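NikO protein (Streptomyces tendae, PDB 4FQD) acts as an enolpyruvyl transferase of the EPSP synthase family, essential in the biosynthesis of the nucleoside antibiotic nikkomycin. Local coordinates at residues 344-348 with 368-372; 358-362 with 387-391. The protein carries 4 engineered substitutions. One frame throughout, in Å; residues are numbered along the deposited sequence.

Contact 1: 344-348 with 368-372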
loop_
_atom_site.group_PDB
_atom_site.type_symbol
_atom_site.label_atom_id
_atom_site.label_comp_id
_atom_site.label_asym_id
_atom_site.label_seq_id
_atom_site.Cartn_x
_atom_site.Cartn_y
_atom_site.Cartn_z
ATOM N N GLN A 344 -11.494 -6.463 -0.584
ATOM C CA GLN A 344 -10.380 -6.840 0.285
ATOM C C GLN A 344 -10.551 -8.126 1.124
ATOM O O GLN A 344 -9.606 -8.909 1.228
ATOM C CB GLN A 344 -9.963 -5.643 1.154
ATOM C CG GLN A 344 -9.766 -5.955 2.621
ATOM C CD GLN A 344 -10.544 -5.012 3.514
ATOM O OE1 GLN A 344 -11.199 -5.440 4.463
ATOM N NE2 GLN A 344 -10.475 -3.719 3.215
ATOM N N PRO A 345 -11.739 -8.354 1.720
ATOM C CA PRO A 345 -11.868 -9.590 2.507
ATOM C C PRO A 345 -11.694 -10.864 1.679
ATOM O O PRO A 345 -11.145 -11.849 2.175
ATOM C CB PRO A 345 -13.300 -9.512 3.048
ATOM C CG PRO A 345 -13.615 -8.065 3.069
ATOM C CD PRO A 345 -12.928 -7.494 1.868
ATOM N N PHE A 346 -12.155 -10.841 0.433
ATOM C CA PHE A 346 -12.043 -12.005 -0.436
ATOM C C PHE A 346 -10.607 -12.201 -0.915
ATOM O O PHE A 346 -10.172 -13.325 -1.162
ATOM C CB PHE A 346 -12.996 -11.879 -1.623
ATOM C CG PHE A 346 -14.424 -11.645 -1.223
ATOM C CD1 PHE A 346 -15.224 -12.700 -0.817
ATOM C CD2 PHE A 346 -14.963 -10.370 -1.247
ATOM C CE1 PHE A 346 -16.536 -12.488 -0.444
ATOM C CE2 PHE A 346 -16.276 -10.151 -0.876
ATOM C CZ PHE A 346 -17.063 -11.212 -0.474
ATOM N N LEU A 347 -9.875 -11.100 -1.038
ATOM C CA LEU A 347 -8.471 -11.157 -1.414
ATOM C C LEU A 347 -7.633 -11.659 -0.244
ATOM O O LEU A 347 -6.578 -12.267 -0.435
ATOM C CB LEU A 347 -7.987 -9.780 -1.871
ATOM C CG LEU A 347 -8.715 -9.220 -3.094
ATOM C CD1 LEU A 347 -8.269 -7.799 -3.390
ATOM C CD2 LEU A 347 -8.489 -10.116 -4.300
ATOM N N ALA A 348 -8.113 -11.400 0.968
ATOM C CA ALA A 348 -7.452 -11.880 2.175
ATOM C C ALA A 348 -7.553 -13.397 2.261
ATOM O O ALA A 348 -6.601 -14.071 2.653
ATOM C CB ALA A 348 -8.064 -11.236 3.407
ATOM N N ARG A 368 -12.609 -2.242 9.363
ATOM C CA ARG A 368 -13.476 -3.271 8.794
ATOM C C ARG A 368 -12.714 -4.570 8.530
ATOM O O ARG A 368 -12.912 -5.240 7.514
ATOM C CB ARG A 368 -14.215 -2.778 7.543
ATOM C CG ARG A 368 -13.340 -2.443 6.354
ATOM C CD ARG A 368 -14.193 -2.133 5.136
ATOM N NE ARG A 368 -14.976 -3.284 4.692
ATOM C CZ ARG A 368 -15.816 -3.263 3.662
ATOM N NH1 ARG A 368 -15.987 -2.146 2.967
ATOM N NH2 ARG A 368 -16.488 -4.357 3.327
ATOM N N PHE A 369 -11.841 -4.916 9.468
ATOM C CA PHE A 369 -11.161 -6.201 9.452
ATOM C C PHE A 369 -11.788 -7.095 10.512
ATOM O O PHE A 369 -11.108 -7.908 11.136
ATOM C CB PHE A 369 -9.669 -6.019 9.726
ATOM C CG PHE A 369 -8.932 -5.308 8.628
ATOM C CD1 PHE A 369 -9.213 -5.581 7.299
ATOM C CD2 PHE A 369 -7.963 -4.363 8.923
ATOM C CE1 PHE A 369 -8.537 -4.928 6.285
ATOM C CE2 PHE A 369 -7.283 -3.707 7.913
ATOM C CZ PHE A 369 -7.571 -3.989 6.592
ATOM N N GLY A 370 -13.093 -6.933 10.713
ATOM C CA GLY A 370 -13.818 -7.692 11.717
ATOM C C GLY A 370 -13.983 -9.158 11.364
ATOM O O GLY A 370 -14.385 -9.964 12.204
ATOM N N PHE A 371 -13.679 -9.503 10.118
ATOM C CA PHE A 371 -13.749 -10.887 9.667
ATOM C C PHE A 371 -12.498 -11.659 10.077
ATOM O O PHE A 371 -12.515 -12.887 10.161
ATOM C CB PHE A 371 -13.924 -10.943 8.145
ATOM C CG PHE A 371 -12.822 -10.263 7.378
ATOM C CD1 PHE A 371 -12.909 -8.919 7.056
ATOM C CD2 PHE A 371 -11.700 -10.970 6.977
ATOM C CE1 PHE A 371 -11.896 -8.292 6.351
ATOM C CE2 PHE A 371 -10.684 -10.349 6.274
ATOM C CZ PHE A 371 -10.784 -9.009 5.959
ATOM N N ALA A 372 -11.419 -10.926 10.332
ATOM C CA ALA A 372 -10.120 -11.523 10.650
ATOM C C ALA A 372 -10.087 -12.457 11.873
ATOM O O ALA A 372 -9.549 -13.561 11.779
ATOM C CB ALA A 372 -9.033 -10.442 10.752
#
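Gln344 OE1 comes close to three groups of segment 368-372: CE1 of Phe369 lies 3.3 Å from it, CE1 of Phe371 is 3.5 Å away, and the carbonyl oxygen of Arg368 stands close by as a second acceptor. The oxygen meets the Phe371 ring at its edge, near the ring plane, whereas the amide of Gln344 is turned 61° from the ring of Phe369. On the other side of the amide, NE2 probably donates to Glu362 OE1, which would set which way the amide oxygen points. Pro345 covers Phe371: its CB sits over one face, 3.9 Å from the ring centroid, and its CG approaches Phe371 CE1 at 3.7 Å. With CG between the backbone N and carbonyl carbon (chi1 59°), the Phe371 ring is turned toward the helix, where Ala348 CB meets Phe371 CE2 at 4.0 Å. A serine in place of Phe371 would probably leave Pro345 and Ala348 facing a gap and take away one edge beside OE1. Arg368 forms a salt bridge with Asp342, and its side chain also lies near a bound sulfate. The loop thus joins the first turn of helix 344-351 through CH-pi and apolar packing, and the weakly positive edge of Phe371 probably eases the burial of the amide oxygen.

Contact 2: 358-362 with 387-391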
loop_
_atom_site.group_PDB
_atom_site.type_symbol
_atom_site.label_atom_id
_atom_site.label_comp_id
_atom_site.label_asym_id
_atom_site.label_seq_id
_atom_site.Cartn_x
_atom_site.Cartn_y
_atom_site.Cartn_z
ATOM N N THR A 358 0.745 -11.677 2.800
ATOM C CA THR A 358 -0.080 -10.740 2.047
ATOM C C THR A 358 -0.409 -9.535 2.920
ATOM O O THR A 358 -0.972 -9.680 4.003
ATOM C CB THR A 358 -1.385 -11.390 1.551
ATOM O OG1 THR A 358 -1.098 -12.263 0.451
ATOM C CG2 THR A 358 -2.370 -10.324 1.090
ATOM N N TYR A 359 -0.048 -8.347 2.446
ATOM C CA TYR A 359 -0.269 -7.122 3.205
ATOM C C TYR A 359 -1.432 -6.327 2.629
ATOM O O TYR A 359 -1.414 -5.935 1.463
ATOM C CB TYR A 359 0.999 -6.267 3.222
ATOM C CG TYR A 359 2.212 -6.983 3.770
ATOM C CD1 TYR A 359 3.039 -7.726 2.936
ATOM C CD2 TYR A 359 2.532 -6.916 5.119
ATOM C CE1 TYR A 359 4.149 -8.382 3.430
ATOM C CE2 TYR A 359 3.641 -7.570 5.625
ATOM C CZ TYR A 359 4.445 -8.301 4.775
ATOM O OH TYR A 359 5.551 -8.953 5.272
ATOM N N ILE A 360 -2.445 -6.091 3.455
ATOM C CA ILE A 360 -3.631 -5.366 3.019
ATOM C C ILE A 360 -3.830 -4.092 3.831
ATOM O O ILE A 360 -3.959 -4.139 5.055
ATOM C CB ILE A 360 -4.895 -6.238 3.132
ATOM C CG1 ILE A 360 -4.745 -7.501 2.278
ATOM C CG2 ILE A 360 -6.127 -5.446 2.722
ATOM C CD1 ILE A 360 -5.928 -8.441 2.359
ATOM N N ARG A 361 -3.849 -2.953 3.146
ATOM C CA ARG A 361 -4.056 -1.674 3.811
ATOM C C ARG A 361 -5.395 -1.056 3.431
ATOM O O ARG A 361 -5.726 -0.939 2.251
ATOM C CB ARG A 361 -2.925 -0.701 3.480
ATOM C CG ARG A 361 -2.902 0.529 4.370
ATOM C CD ARG A 361 -1.795 1.477 3.963
ATOM N NE ARG A 361 -1.282 2.231 5.101
ATOM C CZ ARG A 361 -0.205 1.886 5.798
ATOM N NH1 ARG A 361 0.480 0.802 5.467
ATOM N NH2 ARG A 361 0.192 2.628 6.822
ATOM N N GLU A 362 -6.158 -0.659 4.443
ATOM C CA GLU A 362 -7.458 -0.038 4.236
ATOM C C GLU A 362 -7.339 1.483 4.233
ATOM O O GLU A 362 -6.889 2.078 5.212
ATOM C CB GLU A 362 -8.431 -0.483 5.327
ATOM C CG GLU A 362 -9.760 0.239 5.300
ATOM C CD GLU A 362 -10.575 -0.089 4.068
ATOM O OE1 GLU A 362 -10.842 -1.286 3.832
ATOM O OE2 GLU A 362 -10.945 0.851 3.334
ATOM N N THR A 387 -4.908 0.236 10.342
ATOM C CA THR A 387 -5.401 0.206 8.968
ATOM C C THR A 387 -4.825 -0.958 8.178
ATOM O O THR A 387 -5.137 -1.126 6.999
ATOM C CB THR A 387 -5.018 1.488 8.204
ATOM O OG1 THR A 387 -3.631 1.429 7.847
ATOM C CG2 THR A 387 -5.256 2.719 9.052
ATOM N N VAL A 388 -3.975 -1.754 8.817
ATOM C CA VAL A 388 -3.246 -2.799 8.109
ATOM C C VAL A 388 -3.645 -4.205 8.544
ATOM O O VAL A 388 -3.731 -4.499 9.735
ATOM C CB VAL A 388 -1.720 -2.624 8.279
ATOM C CG1 VAL A 388 -0.964 -3.788 7.646
ATOM C CG2 VAL A 388 -1.275 -1.302 7.679
ATOM N N LEU A 389 -3.893 -5.064 7.561
ATOM C CA LEU A 389 -4.135 -6.480 7.806
ATOM C C LEU A 389 -3.092 -7.316 7.074
ATOM O O LEU A 389 -2.812 -7.083 5.897
ATOM C CB LEU A 389 -5.539 -6.872 7.343
ATOM C CG LEU A 389 -5.810 -8.370 7.173
ATOM C CD1 LEU A 389 -5.705 -9.100 8.504
ATOM C CD2 LEU A 389 -7.174 -8.596 6.536
ATOM N N ARG A 390 -2.515 -8.285 7.774
ATOM C CA ARG A 390 -1.518 -9.161 7.173
ATOM C C ARG A 390 -1.947 -10.620 7.270
ATOM O O ARG A 390 -2.424 -11.067 8.311
ATOM C CB ARG A 390 -0.158 -8.970 7.846
ATOM C CG ARG A 390 0.990 -9.675 7.141
ATOM C CD ARG A 390 1.843 -10.445 8.133
ATOM N NE ARG A 390 2.173 -9.642 9.307
ATOM C CZ ARG A 390 2.323 -10.135 10.531
ATOM N NH1 ARG A 390 2.169 -11.435 10.749
ATOM N NH2 ARG A 390 2.623 -9.330 11.540
ATOM N N VAL A 391 -1.781 -11.354 6.175
ATOM C CA VAL A 391 -2.083 -12.779 6.153
ATOM C C VAL A 391 -0.809 -13.587 5.926
ATOM O O VAL A 391 -0.102 -13.383 4.938
ATOM C CB VAL A 391 -3.116 -13.124 5.061
ATOM C CG1 VAL A 391 -3.332 -14.629 4.988
ATOM C CG2 VAL A 391 -4.430 -12.405 5.330
HETATM O O HOH W 1 -3.235 4.338 6.753
#
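Two middle strands of a four-stranded mixed sheet in the inverse alpha/beta barrel, 356-362 and 388-393, meet here antiparallel; the axes of segments 358-362 and 388-391 come within 4.6 Å. Thr358 and Val391 form one hydrogen-bonded pair, each N binding the other's O at 2.9 Å. Ile360 and Leu389 form the next, at 2.7 Å both from Ile360 N to Leu389 O and from Leu389 N to Ile360 O, the latter almost straight (179°). A fifth bond, Glu362 N to Thr387 O, ends the series at 2.8 Å. Side chains of the non-hydrogen-bonded pairs share the face turned to the second subunit. There the Tyr359 ring runs alongside Arg390 and touches its CG through CE2 at 3.7 Å; Arg390 NE donates to Ala185 O of the second subunit, and NH1 forms a salt bridge with Asp392. Arg361, extended from CG to NE with CG anti to the backbone N (chi1 -167°), lays one guanidinium face over Val388 CG2, 3.5 Å from NH1. A water spans Arg361 NE, weakly, and Thr387 OG1. The main chain supplies the bonds between the strands, and the arginine ends lie at the subunit interface, where Arg361 is close to Arg361 of the second subunit, a like charge whose cost water probably reduces.

Both contacts are buried, yet they differ in kind. Contact 1 joins a helix to a loop mainly by side-chain packing, while contact 2 is carried mainly by main-chain hydrogen bonds between neighbouring strands. Contact 1 lies nearer the centre of the chain, against one face of the sheet; the opposite face of contact 2 meets the second subunit and carries arginines. They touch directly: Ala348 CB packs on Ile360 CD1 at 3.7 Å, Phe369 CZ on Leu389 CB at 3.6 Å, and a probable amide-carboxylate bond adds a polar tie. Helix 344-351 leads into strand 356-362, and the segments alternate along the chain, which weaves helix, strand and loop into one layered unit.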